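Local atomic coordinates of pirin-like protein YHAK (Escherichia coli, PDB entry 2VEC), a protein that is of uncertain physiological role, being a monomeric, redox-sensitive bicupin of the pirin family that lacks quercetin 2,3-dioxygenase activity. Residues V106-S117 against N150-M160; R31-W40 against Q207-A215. One frame throughout, in Å; residues are numbered along the deposited sequence.

Contact 1. Residues V106-S117 against N150-M160; sequences VQASAGEALLLS and NPLIQKLALNM
Ala113 and Leu156 form a central hydrogen-bonded pair where strand 153-157 borders strand 112-116, closing one edge of the antiparallel six-stranded sheet in the N-terminal cupin half. Backbone bonds run both ways in this pair and again between Leu115 and Gln154. Ser117 N to Leu152 O extends the pairing at one end, Leu158 N to Gly111 O (2.8 Å) at the other. Gly111 is the third residue of the type II turn 109-112, where its positive phi (96°) suits a residue without a side chain.

The charged groups tie this sheet to the facing four-stranded one. Bent at chi3 (-65°), the Lys155 chain carries its ammonium to strand 105-109, where NZ donates to Gln107 O at 2.7 Å. The same NZ forms a salt bridge with Glu112 OE2 at 2.9 Å, arriving on the syn side, while Glu112 OE1 accepts from Ser109 N at 2.7 Å. Both carboxylate oxygens are thus held: OE1 braces the turn and OE2 holds the lysine. Lysine fits because its methylenes also pass along Val106 CG2.

Apolar contacts line the margin between the sheets. Val106 and Ile153 meet tip to tip, Val106 CB lying 3.8 Å from Ile153 CG2, and Leu114 CD1 also reaches Ile153 CG2, so the branched isoleucine serves two neighbours. On the other face Ala113, Gln154 and Leu156 lie against Leu176 of the C-terminal cupin domain, and Gln154 OE1 accepts from Gln177 N.

A water donates to Leu115 O and Pro151 O and accepts from Ser117 OG and Gln154 NE2. Beside it Asn150 ND2, which also bonds Gln177 O, donates to Ser117 OG (2.9 Å), the hydroxyl lying close to the amide plane.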
loop_
_atom_site.group_PDB
_atom_site.type_symbol
_atom_site.label_atom_id
_atom_site.label_comp_id
_atom_site.label_asym_id
_atom_site.label_seq_id
_atom_site.Cartn_x
_atom_site.Cartn_y
_atom_site.Cartn_z
ATOM N N VAL A 106 15.458 0.110 10.883
ATOM C CA VAL A 106 15.185 -1.040 10.055
ATOM C C VAL A 106 15.578 -0.661 8.637
ATOM O O VAL A 106 15.421 0.487 8.240
ATOM C CB VAL A 106 13.676 -1.447 10.156
ATOM C CG1 VAL A 106 12.742 -0.294 9.693
ATOM C CG2 VAL A 106 13.395 -2.745 9.402
ATOM N N GLN A 107 16.094 -1.628 7.892
ATOM C CA GLN A 107 16.394 -1.464 6.468
ATOM C C GLN A 107 15.396 -2.279 5.657
ATOM O O GLN A 107 15.022 -3.384 6.060
ATOM C CB GLN A 107 17.786 -2.009 6.137
ATOM C CG GLN A 107 18.936 -1.413 6.903
ATOM C CD GLN A 107 20.248 -2.159 6.584
ATOM O OE1 GLN A 107 20.420 -2.672 5.472
ATOM N NE2 GLN A 107 21.150 -2.237 7.554
ATOM N N ALA A 108 14.997 -1.765 4.497
ATOM C CA ALA A 108 14.092 -2.508 3.612
ATOM C C ALA A 108 14.545 -2.419 2.163
ATOM O O ALA A 108 14.780 -1.333 1.689
ATOM C CB ALA A 108 12.680 -1.986 3.742
ATOM N N SER A 109 14.672 -3.558 1.484
ATOM C CA SER A 109 14.987 -3.598 0.038
ATOM C C SER A 109 13.766 -3.902 -0.834
ATOM O O SER A 109 12.687 -4.224 -0.343
ATOM C CB SER A 109 16.052 -4.643 -0.264
ATOM O OG SER A 109 17.154 -4.556 0.618
ATOM N N ALA A 110 13.956 -3.804 -2.145
ATOM C CA ALA A 110 12.898 -4.111 -3.112
ATOM C C ALA A 110 12.329 -5.484 -2.789
ATOM O O ALA A 110 13.098 -6.429 -2.496
ATOM C CB ALA A 110 13.488 -4.111 -4.519
ATOM N N GLY A 111 11.009 -5.599 -2.836
ATOM C CA GLY A 111 10.372 -6.870 -2.572
ATOM C C GLY A 111 9.877 -7.050 -1.140
ATOM O O GLY A 111 9.292 -8.092 -0.822
ATOM N N GLU A 112 10.136 -6.053 -0.284
ATOM C CA GLU A 112 9.701 -6.073 1.096
ATOM C C GLU A 112 8.660 -5.006 1.344
ATOM O O GLU A 112 8.698 -3.948 0.704
ATOM C CB GLU A 112 10.863 -5.812 2.044
ATOM C CG GLU A 112 11.911 -6.953 2.085
ATOM C CD GLU A 112 13.033 -6.631 3.068
ATOM O OE1 GLU A 112 13.949 -5.839 2.706
ATOM O OE2 GLU A 112 12.983 -7.130 4.202
ATOM N N ALA A 113 7.767 -5.303 2.286
ATOM C CA ALA A 113 6.821 -4.337 2.824
ATOM C C ALA A 113 7.158 -4.100 4.308
ATOM O O ALA A 113 7.529 -5.037 5.050
ATOM C CB ALA A 113 5.363 -4.863 2.653
ATOM N N LEU A 114 7.036 -2.854 4.732
ATOM C CA LEU A 114 7.432 -2.442 6.074
ATOM C C LEU A 114 6.242 -1.718 6.700
ATOM O O LEU A 114 5.699 -0.808 6.063
ATOM C CB LEU A 114 8.620 -1.476 5.941
ATOM C CG LEU A 114 9.032 -0.544 7.096
ATOM C CD1 LEU A 114 9.563 -1.351 8.302
ATOM C CD2 LEU A 114 10.117 0.373 6.627
ATOM N N LEU A 115 5.890 -2.063 7.934
ATOM C CA LEU A 115 4.896 -1.300 8.674
ATOM C C LEU A 115 5.540 -0.583 9.876
ATOM O O LEU A 115 6.189 -1.202 10.717
ATOM C CB LEU A 115 3.740 -2.204 9.146
ATOM C CG LEU A 115 2.655 -1.485 9.957
ATOM C CD1 LEU A 115 1.775 -0.583 9.064
ATOM C CD2 LEU A 115 1.758 -2.460 10.725
ATOM N N LEU A 116 5.377 0.732 9.945
ATOM C CA LEU A 116 5.798 1.494 11.133
ATOM C C LEU A 116 4.553 1.919 11.871
ATOM O O LEU A 116 3.739 2.657 11.313
ATOM C CB LEU A 116 6.614 2.725 10.691
ATOM C CG LEU A 116 7.836 2.409 9.826
ATOM C CD1 LEU A 116 8.444 3.705 9.282
ATOM C CD2 LEU A 116 8.859 1.657 10.691
ATOM N N SER A 117 4.407 1.446 13.108
ATOM C CA SER A 117 3.240 1.785 13.949
ATOM C C SER A 117 3.745 2.943 14.754
ATOM O O SER A 117 4.529 2.748 15.685
ATOM C CB SER A 117 2.836 0.605 14.825
ATOM O OG SER A 117 2.317 -0.411 13.968
ATOM N N ASN A 150 0.672 -2.437 19.191
ATOM C CA ASN A 150 1.122 -3.002 17.929
ATOM C C ASN A 150 2.647 -2.943 17.900
ATOM O O ASN A 150 3.224 -2.001 18.434
ATOM C CB ASN A 150 0.553 -2.231 16.738
ATOM C CG ASN A 150 0.239 -3.148 15.564
ATOM O OD1 ASN A 150 -0.344 -4.232 15.760
ATOM N ND2 ASN A 150 0.575 -2.715 14.355
ATOM N N PRO A 151 3.307 -3.926 17.256
ATOM C CA PRO A 151 4.779 -3.846 17.240
ATOM C C PRO A 151 5.221 -2.559 16.529
ATOM O O PRO A 151 4.561 -2.135 15.589
ATOM C CB PRO A 151 5.190 -5.068 16.394
ATOM C CG PRO A 151 4.064 -5.979 16.437
ATOM C CD PRO A 151 2.823 -5.080 16.478
ATOM N N LEU A 152 6.299 -1.926 16.993
ATOM C CA LEU A 152 6.802 -0.689 16.364
ATOM C C LEU A 152 7.148 -0.899 14.891
ATOM O O LEU A 152 6.840 -0.054 14.053
ATOM C CB LEU A 152 8.066 -0.180 17.099
ATOM C CG LEU A 152 7.841 0.425 18.489
ATOM C CD1 LEU A 152 9.143 1.016 18.991
ATOM C CD2 LEU A 152 6.754 1.473 18.461
ATOM N N ILE A 153 7.804 -2.022 14.578
ATOM C CA ILE A 153 8.315 -2.274 13.232
ATOM C C ILE A 153 8.060 -3.733 12.870
ATOM O O ILE A 153 8.386 -4.647 13.660
ATOM C CB ILE A 153 9.852 -2.023 13.202
ATOM C CG1 ILE A 153 10.183 -0.542 13.438
ATOM C CG2 ILE A 153 10.510 -2.559 11.870
ATOM C CD1 ILE A 153 11.669 -0.277 13.736
ATOM N N GLN A 154 7.461 -3.955 11.707
ATOM C CA GLN A 154 7.330 -5.296 11.139
ATOM C C GLN A 154 7.722 -5.222 9.678
ATOM O O GLN A 154 7.482 -4.187 9.003
ATOM C CB GLN A 154 5.892 -5.761 11.210
ATOM C CG GLN A 154 5.332 -5.812 12.631
ATOM C CD GLN A 154 3.834 -5.984 12.595
ATOM O OE1 GLN A 154 3.330 -7.095 12.414
ATOM N NE2 GLN A 154 3.112 -4.887 12.733
ATOM N N LYS A 155 8.272 -6.317 9.164
ATOM C CA LYS A 155 8.530 -6.416 7.730
ATOM C C LYS A 155 7.970 -7.721 7.194
ATOM O O LYS A 155 7.877 -8.691 7.940
ATOM C CB LYS A 155 10.039 -6.434 7.493
ATOM C CG LYS A 155 10.724 -5.093 7.599
ATOM C CD LYS A 155 12.058 -5.116 6.811
ATOM C CE LYS A 155 13.101 -6.083 7.362
ATOM N NZ LYS A 155 14.334 -5.982 6.459
ATOM N N LEU A 156 7.672 -7.755 5.892
ATOM C CA LEU A 156 7.159 -8.935 5.204
ATOM C C LEU A 156 7.809 -9.048 3.829
ATOM O O LEU A 156 7.935 -8.063 3.085
ATOM C CB LEU A 156 5.611 -8.857 5.050
ATOM C CG LEU A 156 4.878 -9.912 4.177
ATOM C CD1 LEU A 156 3.521 -10.229 4.757
ATOM C CD2 LEU A 156 4.704 -9.412 2.715
ATOM N N ALA A 157 8.252 -10.244 3.479
ATOM C CA ALA A 157 8.794 -10.469 2.164
ATOM C C ALA A 157 7.666 -10.807 1.173
ATOM O O ALA A 157 6.987 -11.821 1.330
ATOM C CB ALA A 157 9.858 -11.615 2.193
ATOM N N LEU A 158 7.504 -9.992 0.142
ATOM C CA LEU A 158 6.427 -10.226 -0.846
ATOM C C LEU A 158 6.702 -11.484 -1.636
ATOM O O LEU A 158 7.803 -11.657 -2.194
ATOM C CB LEU A 158 6.278 -9.038 -1.808
ATOM C CG LEU A 158 5.959 -7.721 -1.132
ATOM C CD1 LEU A 158 6.024 -6.605 -2.200
ATOM C CD2 LEU A 158 4.560 -7.769 -0.535
ATOM N N ASN A 159 5.740 -12.397 -1.637
ATOM C CA ASN A 159 5.946 -13.649 -2.361
ATOM C C ASN A 159 5.719 -13.528 -3.866
ATOM O O ASN A 159 6.185 -14.399 -4.599
ATOM C CB ASN A 159 5.225 -14.866 -1.749
ATOM C CG ASN A 159 3.695 -14.817 -1.879
ATOM O OD1 ASN A 159 3.145 -14.338 -2.862
ATOM N ND2 ASN A 159 3.010 -15.388 -0.887
ATOM N N MET A 160 5.024 -12.460 -4.298
ATOM C CA MET A 160 4.864 -12.162 -5.756
ATOM C C MET A 160 3.960 -13.177 -6.488
ATOM O O MET A 160 3.999 -13.297 -7.722
ATOM C CB MET A 160 6.239 -12.063 -6.451
ATOM C CG MET A 160 7.188 -11.029 -5.827
ATOM S SD MET A 160 6.474 -9.357 -5.859
ATOM C CE MET A 160 7.808 -8.371 -5.222
HETATM O O HOH W 1 4.484 -2.264 12.865
HETATM O O HOH W 2 7.605 2.663 14.305
#

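Contact 2. Residues R31-W40 against Q207-A215; sequences RQCGQADYGW and QSIHGKFHA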
loop_
_atom_site.group_PDB
_atom_site.type_symbol
_atom_site.label_atom_id
_atom_site.label_comp_id
_atom_site.label_asym_id
_atom_site.label_seq_id
_atom_site.Cartn_x
_atom_site.Cartn_y
_atom_site.Cartn_z
ATOM N N ARG A 31 3.451 9.535 -18.019
ATOM C CA ARG A 31 3.690 8.086 -17.930
ATOM C C ARG A 31 2.949 7.444 -19.105
ATOM O O ARG A 31 1.770 7.730 -19.317
ATOM C CB ARG A 31 3.130 7.577 -16.594
ATOM C CG ARG A 31 3.161 6.065 -16.328
ATOM C CD ARG A 31 2.588 5.803 -14.928
ATOM N NE ARG A 31 2.692 4.405 -14.519
ATOM C CZ ARG A 31 2.514 3.953 -13.270
ATOM N NH1 ARG A 31 2.236 4.781 -12.257
ATOM N NH2 ARG A 31 2.635 2.658 -13.030
ATOM N N GLN A 32 3.612 6.581 -19.873
ATOM C CA GLN A 32 2.981 6.153 -21.124
ATOM C C GLN A 32 1.965 5.000 -21.157
ATOM O O GLN A 32 0.961 5.127 -21.882
ATOM C CB GLN A 32 3.968 6.106 -22.298
ATOM C CG GLN A 32 3.554 7.085 -23.400
ATOM C CD GLN A 32 4.687 7.991 -23.869
ATOM O OE1 GLN A 32 5.312 8.693 -23.065
ATOM N NE2 GLN A 32 4.948 7.988 -25.180
ATOM N N CYS A 33 2.186 3.913 -20.400
ATOM C CA CYS A 33 1.213 2.786 -20.326
ATOM C C CYS A 33 0.996 2.182 -21.750
ATOM O O CYS A 33 1.468 2.756 -22.734
ATOM C CB CYS A 33 -0.104 3.263 -19.659
ATOM S SG CYS A 33 -1.188 2.008 -18.828
ATOM N N GLY A 34 0.329 1.036 -21.900
ATOM C CA GLY A 34 -0.199 0.235 -20.814
ATOM C C GLY A 34 0.481 -1.101 -20.646
ATOM O O GLY A 34 0.663 -1.571 -19.484
ATOM N N GLN A 35 0.845 -1.690 -21.799
ATOM C CA GLN A 35 1.411 -3.049 -21.895
ATOM C C GLN A 35 2.726 -3.202 -21.156
ATOM O O GLN A 35 2.852 -4.088 -20.302
ATOM C CB GLN A 35 1.545 -3.525 -23.345
ATOM C CG GLN A 35 0.340 -4.346 -23.868
ATOM C CD GLN A 35 -0.290 -5.241 -22.778
ATOM O OE1 GLN A 35 0.361 -6.192 -22.304
ATOM N NE2 GLN A 35 -1.574 -4.932 -22.391
ATOM N N ALA A 36 3.688 -2.335 -21.469
ATOM C CA ALA A 36 4.969 -2.313 -20.759
ATOM C C ALA A 36 4.933 -1.424 -19.510
ATOM O O ALA A 36 5.555 -1.759 -18.500
ATOM C CB ALA A 36 6.074 -1.877 -21.677
ATOM N N ASP A 37 4.202 -0.307 -19.589
ATOM C CA ASP A 37 4.186 0.714 -18.529
ATOM C C ASP A 37 5.645 1.048 -18.132
ATOM O O ASP A 37 6.007 1.027 -16.950
ATOM C CB ASP A 37 3.329 0.221 -17.338
ATOM C CG ASP A 37 3.065 1.301 -16.297
ATOM O OD1 ASP A 37 3.356 2.483 -16.559
ATOM O OD2 ASP A 37 2.538 0.971 -15.206
ATOM N N TYR A 38 6.471 1.366 -19.141
ATOM C CA TYR A 38 7.931 1.310 -18.988
ATOM C C TYR A 38 8.520 2.073 -17.802
ATOM O O TYR A 38 9.338 1.515 -17.054
ATOM C CB TYR A 38 8.668 1.657 -20.288
ATOM C CG TYR A 38 8.921 0.455 -21.161
ATOM C CD1 TYR A 38 9.510 -0.705 -20.638
ATOM C CD2 TYR A 38 8.578 0.472 -22.516
ATOM C CE1 TYR A 38 9.758 -1.826 -21.455
ATOM C CE2 TYR A 38 8.816 -0.632 -23.340
ATOM C CZ TYR A 38 9.404 -1.777 -22.803
ATOM O OH TYR A 38 9.634 -2.866 -23.626
ATOM N N GLY A 39 8.114 3.324 -17.626
ATOM C CA GLY A 39 8.691 4.146 -16.572
ATOM C C GLY A 39 7.948 4.141 -15.249
ATOM O O GLY A 39 7.996 5.132 -14.515
ATOM N N TRP A 40 7.279 3.032 -14.915
ATOM C CA TRP A 40 6.517 2.967 -13.651
ATOM C C TRP A 40 7.386 3.226 -12.418
ATOM O O TRP A 40 6.899 3.755 -11.398
ATOM C CB TRP A 40 5.787 1.626 -13.505
ATOM C CG TRP A 40 6.667 0.396 -13.342
ATOM C CD1 TRP A 40 7.413 -0.208 -14.308
ATOM C CD2 TRP A 40 6.819 -0.403 -12.157
ATOM N NE1 TRP A 40 8.056 -1.312 -13.790
ATOM C CE2 TRP A 40 7.709 -1.453 -12.473
ATOM C CE3 TRP A 40 6.322 -0.307 -10.847
ATOM C CZ2 TRP A 40 8.101 -2.417 -11.535
ATOM C CZ3 TRP A 40 6.710 -1.275 -9.908
ATOM C CH2 TRP A 40 7.585 -2.324 -10.273
ATOM N N GLN A 207 -5.540 -0.095 -6.358
ATOM C CA GLN A 207 -4.438 0.747 -6.814
ATOM C C GLN A 207 -3.625 0.010 -7.855
ATOM O O GLN A 207 -3.203 -1.121 -7.621
ATOM C CB GLN A 207 -3.536 1.200 -5.632
ATOM C CG GLN A 207 -2.333 2.064 -6.090
ATOM C CD GLN A 207 -2.810 3.383 -6.709
ATOM O OE1 GLN A 207 -3.738 4.001 -6.183
ATOM N NE2 GLN A 207 -2.202 3.805 -7.804
ATOM N N SER A 208 -3.400 0.642 -9.004
ATOM C CA SER A 208 -2.451 0.115 -9.958
ATOM C C SER A 208 -1.039 0.523 -9.495
ATOM O O SER A 208 -0.757 1.750 -9.359
ATOM C CB SER A 208 -2.754 0.685 -11.351
ATOM O OG SER A 208 -1.585 0.565 -12.193
ATOM N N ILE A 209 -0.173 -0.468 -9.249
ATOM C CA ILE A 209 1.245 -0.168 -9.030
ATOM C C ILE A 209 1.917 -0.077 -10.403
ATOM O O ILE A 209 2.629 0.908 -10.716
ATOM C CB ILE A 209 1.932 -1.222 -8.144
ATOM C CG1 ILE A 209 1.342 -1.197 -6.703
ATOM C CG2 ILE A 209 3.467 -0.968 -8.076
ATOM C CD1 ILE A 209 1.770 -2.491 -5.885
ATOM N N HIS A 210 1.689 -1.122 -11.204
ATOM C CA HIS A 210 1.984 -1.023 -12.624
ATOM C C HIS A 210 1.077 -1.917 -13.434
ATOM O O HIS A 210 0.569 -2.937 -12.994
ATOM C CB HIS A 210 3.459 -1.212 -12.962
ATOM C CG HIS A 210 3.937 -2.626 -12.875
ATOM N ND1 HIS A 210 3.727 -3.547 -13.879
ATOM C CD2 HIS A 210 4.643 -3.264 -11.919
ATOM C CE1 HIS A 210 4.280 -4.698 -13.540
ATOM N NE2 HIS A 210 4.853 -4.550 -12.362
ATOM N N GLY A 211 0.729 -1.379 -14.597
ATOM C CA GLY A 211 -0.239 -2.020 -15.500
ATOM C C GLY A 211 -1.690 -1.616 -15.288
ATOM O O GLY A 211 -2.041 -0.853 -14.381
ATOM N N LYS A 212 -2.542 -2.117 -16.170
ATOM C CA LYS A 212 -3.943 -1.722 -16.191
ATOM C C LYS A 212 -4.798 -2.955 -15.905
ATOM O O LYS A 212 -4.368 -4.086 -16.143
ATOM C CB LYS A 212 -4.292 -1.094 -17.535
ATOM C CG LYS A 212 -3.937 -1.930 -18.709
ATOM C CD LYS A 212 -4.222 -1.179 -20.037
ATOM C CE LYS A 212 -3.447 -1.807 -21.184
ATOM N NZ LYS A 212 -4.090 -1.427 -22.497
ATOM N N PHE A 213 -5.994 -2.739 -15.362
ATOM C CA PHE A 213 -6.839 -3.849 -14.949
ATOM C C PHE A 213 -8.250 -3.357 -14.758
ATOM O O PHE A 213 -8.490 -2.150 -14.733
ATOM C CB PHE A 213 -6.308 -4.536 -13.675
ATOM C CG PHE A 213 -6.355 -3.712 -12.398
ATOM C CD1 PHE A 213 -5.509 -2.610 -12.206
ATOM C CD2 PHE A 213 -7.185 -4.096 -11.335
ATOM C CE1 PHE A 213 -5.512 -1.874 -10.961
ATOM C CE2 PHE A 213 -7.205 -3.370 -10.111
ATOM C CZ PHE A 213 -6.348 -2.263 -9.919
ATOM N N HIS A 214 -9.185 -4.292 -14.646
ATOM C CA HIS A 214 -10.531 -3.897 -14.302
ATOM C C HIS A 214 -11.097 -4.749 -13.200
ATOM O O HIS A 214 -10.570 -5.811 -12.887
ATOM C CB HIS A 214 -11.450 -3.875 -15.529
ATOM C CG HIS A 214 -11.490 -5.166 -16.301
ATOM N ND1 HIS A 214 -10.477 -5.560 -17.154
ATOM C CD2 HIS A 214 -12.435 -6.138 -16.364
ATOM C CE1 HIS A 214 -10.796 -6.723 -17.702
ATOM N NE2 HIS A 214 -11.992 -7.079 -17.264
ATOM N N ALA A 215 -12.136 -4.238 -12.558
ATOM C CA ALA A 215 -12.774 -4.968 -11.486
ATOM C C ALA A 215 -14.187 -5.329 -11.913
ATOM O O ALA A 215 -14.874 -4.523 -12.549
ATOM C CB ALA A 215 -12.794 -4.149 -10.244
HETATM O O HOH W 3 2.964 3.288 -9.489
#
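With CG trans to the backbone N in both Arg31 (chi1 175°) and Asp37 (chi1 -170°), guanidinium and carboxylate come together side-on and jointly address the 209-211 corner. Arg31 NE meets Asp37 OD1 in an almost straight bond at 2.9 Å, and NH2 takes OD2. The extended arginine also reaches Ile209 O, to which NH2 donates (2.9 Å); a water accepting from Arg31 NH1 donates to the same oxygen. Asp37 OD2 accepts a further bond from Gly211 N at 3.0 Å, so the aspartate serves its arginine and the opposite backbone together. Gly211 has a positive phi, easily adopted by glycine.

Trp40 covers the corner with its broad indole: Ile209 CG2 touches CZ3 at 3.7 Å. His210 was modelled in two conformers, so its ring position is less certain; in one, CD2 lies over an indole face, the rings inclined at 45°. Gly34, bare of a side chain, lets Lys212 CE approach its CA to 3.9 Å.

The 31-40 loop, which precedes strand 45-48, thus rests on the link between strands 203-208 and 213-217. The Cys33-Cys227 disulfide anchors the same loop to the C-terminal half, and Ile209 and His210 form a classic beta bulge opposite Arg248 of strand 247-254.

How the contacts relate
The two contacts share no strand, and their centres lie about 24 Å apart. Contact 1 is strand pairing within one sheet of the N-terminal half: backbone bonds dominate, and apolar side chains pack on both faces, toward the facing sheet and toward strand 176-177 of the C-terminal half. Contact 2 instead joins the two halves directly, setting an irregular N-terminal loop on a corner of the C-terminal cupin. Lacking paired strands, it relies on side-chain-to-backbone bonds, an ion pair within the loop and aromatic cover. Both are partly buried, but contact 1 lies about 11 Å from the chain centre, measured centre to centre, against about 16 Å for contact 2, and buries roughly twice the area.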